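Local coordinates for protein peptidase S15/CocE/NonD (Thaumarchaeota archaeon SCGC AB-539-E09, PDB 4PF1) that probably works as a serine aminopeptidase of the S15 (X-Pro dipeptidyl-peptidase) family, built on an alpha/beta hydrolase fold, at residues G349-R352 with R353-Q357. Numbering follows the deposited sequence.
Sequences GWFR and RNVMQ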
ATOM      1  N   GLY A 349       4.441   1.284  24.612  1.00 13.76           N
ATOM      2  CA  GLY A 349       5.209   2.446  25.056  1.00 13.68           C
ATOM      3  C   GLY A 349       4.672   3.052  26.343  1.00 16.76           C
ATOM      4  O   GLY A 349       5.456   3.511  27.181  1.00 15.29           O
ATOM      5  N   TRP A 350       3.323   3.031  26.526  1.00 13.80           N
ATOM      6  CA  TRP A 350       2.675   3.543  27.743  1.00 13.96           C
ATOM      7  C   TRP A 350       3.092   2.713  28.956  1.00 17.11           C
ATOM      8  O   TRP A 350       3.357   3.277  30.014  1.00 16.87           O
ATOM      9  CB  TRP A 350       1.135   3.551  27.612  1.00 12.79           C
ATOM     10  CG  TRP A 350       0.433   4.016  28.859  1.00 14.25           C
ATOM     11  CD1 TRP A 350       0.152   5.303  29.208  1.00 17.57           C
ATOM     12  CD2 TRP A 350       0.000   3.198  29.959  1.00 14.20           C
ATOM     13  NE1 TRP A 350      -0.428   5.340  30.457  1.00 17.38           N
ATOM     14  CE2 TRP A 350      -0.530   4.062  30.942  1.00 18.61           C
ATOM     15  CE3 TRP A 350       0.012   1.812  30.212  1.00 15.23           C
ATOM     16  CZ2 TRP A 350      -1.059   3.588  32.151  1.00 18.19           C
ATOM     17  CZ3 TRP A 350      -0.495   1.347  31.417  1.00 16.76           C
ATOM     18  CH2 TRP A 350      -1.030   2.227  32.366  1.00 17.81           C
ATOM     19  N   PHE A 351       3.109   1.372  28.810  1.00 13.13           N
ATOM     20  CA  PHE A 351       3.486   0.471  29.898  1.00 12.64           C
ATOM     21  C   PHE A 351       4.949   0.680  30.316  1.00 15.49           C
ATOM     22  O   PHE A 351       5.229   0.750  31.512  1.00 15.36           O
ATOM     23  CB  PHE A 351       3.240  -1.012  29.520  1.00 13.87           C
ATOM     24  CG  PHE A 351       4.064  -1.978  30.348  1.00 15.37           C
ATOM     25  CD1 PHE A 351       3.764  -2.203  31.689  1.00 18.61           C
ATOM     26  CD2 PHE A 351       5.198  -2.583  29.816  1.00 17.06           C
ATOM     27  CE1 PHE A 351       4.565  -3.034  32.471  1.00 19.66           C
ATOM     28  CE2 PHE A 351       5.998  -3.416  30.602  1.00 20.02           C
ATOM     29  CZ  PHE A 351       5.674  -3.636  31.922  1.00 18.55           C
ATOM     30  N   ARG A 352       5.875   0.723  29.345  1.00 11.43           N
ATOM     31  CA  ARG A 352       7.305   0.855  29.642  1.00 11.40           C
ATOM     32  C   ARG A 352       7.642   2.188  30.309  1.00 15.81           C
ATOM     33  O   ARG A 352       8.385   2.195  31.290  1.00 16.15           O
ATOM     34  CB  ARG A 352       8.162   0.644  28.387  1.00 10.10           C
ATOM     35  CG  ARG A 352       8.230  -0.825  27.968  1.00 15.68           C
ATOM     36  CD  ARG A 352       9.289  -1.116  26.904  1.00 18.30           C
ATOM     37  NE  ARG A 352       9.202  -0.224  25.740  1.00 20.50           N
ATOM     38  CZ  ARG A 352       8.324  -0.358  24.751  1.00 25.94           C
ATOM     39  NH1 ARG A 352       7.420  -1.330  24.783  1.00  9.40           N
ATOM     40  NH2 ARG A 352       8.326   0.493  23.736  1.00 10.91           N
ATOM     41  N   ARG A 353       7.076   3.300  29.814  1.00 13.07           N
ATOM     42  CA  ARG A 353       7.354   4.629  30.371  1.00 13.73           C
ATOM     43  C   ARG A 353       6.687   4.857  31.739  1.00 17.98           C
ATOM     44  O   ARG A 353       7.322   5.412  32.631  1.00 18.36           O
ATOM     45  CB  ARG A 353       6.907   5.741  29.403  1.00 13.69           C
ATOM     46  CG  ARG A 353       7.682   5.801  28.082  1.00 25.15           C
ATOM     47  CD  ARG A 353       7.319   7.026  27.246  1.00 32.74           C
ATOM     48  NE  ARG A 353       5.870   7.225  27.152  1.00 36.44           N
ATOM     49  CZ  ARG A 353       5.111   6.753  26.169  1.00 47.54           C
ATOM     50  NH1 ARG A 353       5.657   6.074  25.167  1.00 32.70           N
ATOM     51  NH2 ARG A 353       3.802   6.967  26.172  1.00 33.79           N
ATOM     52  N   ASN A 354       5.404   4.466  31.890  1.00 13.93           N
ATOM     53  CA  ASN A 354       4.627   4.779  33.093  1.00 13.98           C
ATOM     54  C   ASN A 354       4.633   3.698  34.181  1.00 16.22           C
ATOM     55  O   ASN A 354       4.279   4.010  35.318  1.00 14.93           O
ATOM     56  CB  ASN A 354       3.184   5.108  32.718  1.00 15.05           C
ATOM     57  CG  ASN A 354       3.060   6.374  31.920  1.00 34.31           C
ATOM     58  OD1 ASN A 354       3.056   7.479  32.467  1.00 31.21           O
ATOM     59  ND2 ASN A 354       2.993   6.244  30.605  1.00 25.45           N
ATOM     60  N   VAL A 355       4.983   2.441  33.849  1.00 12.64           N
ATOM     61  CA  VAL A 355       4.954   1.353  34.834  1.00 12.56           C
ATOM     62  C   VAL A 355       6.347   0.713  35.002  1.00 17.59           C
ATOM     63  O   VAL A 355       6.841   0.651  36.126  1.00 17.56           O
ATOM     64  CB  VAL A 355       3.875   0.276  34.495  1.00 16.05           C
ATOM     65  CG1 VAL A 355       3.812  -0.806  35.574  1.00 15.96           C
ATOM     66  CG2 VAL A 355       2.499   0.908  34.283  1.00 15.84           C
ATOM     67  N   MET A 356       6.967   0.229  33.895  1.00 14.55           N
ATOM     68  CA  MET A 356       8.260  -0.468  33.945  1.00 14.25           C
ATOM     69  C   MET A 356       9.418   0.442  34.393  1.00 19.03           C
ATOM     70  O   MET A 356      10.184   0.041  35.268  1.00 18.69           O
ATOM     71  CB  MET A 356       8.598  -1.132  32.598  1.00 15.79           C
ATOM     72  CG  MET A 356       9.762  -2.120  32.696  1.00 18.96           C
ATOM     73  SD  MET A 356      10.446  -2.645  31.104  1.00 22.42           S
ATOM     74  CE  MET A 356      11.144  -1.116  30.524  1.00 19.44           C
ATOM     75  N   GLN A 357       9.566   1.638  33.787  1.00 16.08           N
ATOM     76  CA  GLN A 357      10.656   2.546  34.160  1.00 15.97           C
ATOM     77  C   GLN A 357      10.528   3.025  35.639  1.00 20.05           C
ATOM     78  O   GLN A 357      11.514   2.895  36.361  1.00 20.37           O
ATOM     79  CB  GLN A 357      10.785   3.731  33.183  1.00 17.15           C
ATOM     80  CG  GLN A 357      12.150   4.450  33.245  1.00 21.17           C
ATOM     81  CD  GLN A 357      13.355   3.531  33.093  1.00 33.68           C
ATOM     82  OE1 GLN A 357      13.385   2.610  32.262  1.00 26.21           O
ATOM     83  NE2 GLN A 357      14.390   3.784  33.879  1.00 25.34           N
TER
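Asn354 folds its side chain back one helical turn onto Trp350. With its CG beside the backbone N (chi1 -66°), the amide reaches back and ND2 donates to Trp350 O at 3.0 Å, in the carbonyl plane and on a lone pair. Asn354 N binds the same oxygen. ND2 also lies over one face of the indole, 3.3 Å from Trp350 CD1, the ring and amide planes 29° apart. Replacing Trp350 by alanine would keep the carbonyl but would probably leave the Asn354 amide without an aromatic face and Trp385 without its stacking partner.

Among backbone bonds, Arg353 N pairs with Gly349 O four residues back. Phe351 O accepts both Val355 N, four residues on, and Met356 N, five on; Gln357 N likewise reaches back five to Arg352 O, the wider pi-type turn. The Arg353 guanidinium lays a face over Gly349 O.

Apolar contacts lie on the side facing the sheet. Phe351 CD1 meets Val355 CB at 3.7 Å, its CZ packs on Met356 CB, and the Met356 chain lies beside that of Arg352, CE against CG.

The Arg352 guanidinium passes over Gly349 CA, fixed by an Asp92 salt bridge and bonds to the carbonyls of Gly331 and Arg333. Trp350 stacks on Trp385 of strand 384-388, helix 92-96 flanks Met356 and Gln357, and Phe351 and Met356 seat helix 347-365 on central-sheet strands 178-184 and 287-292.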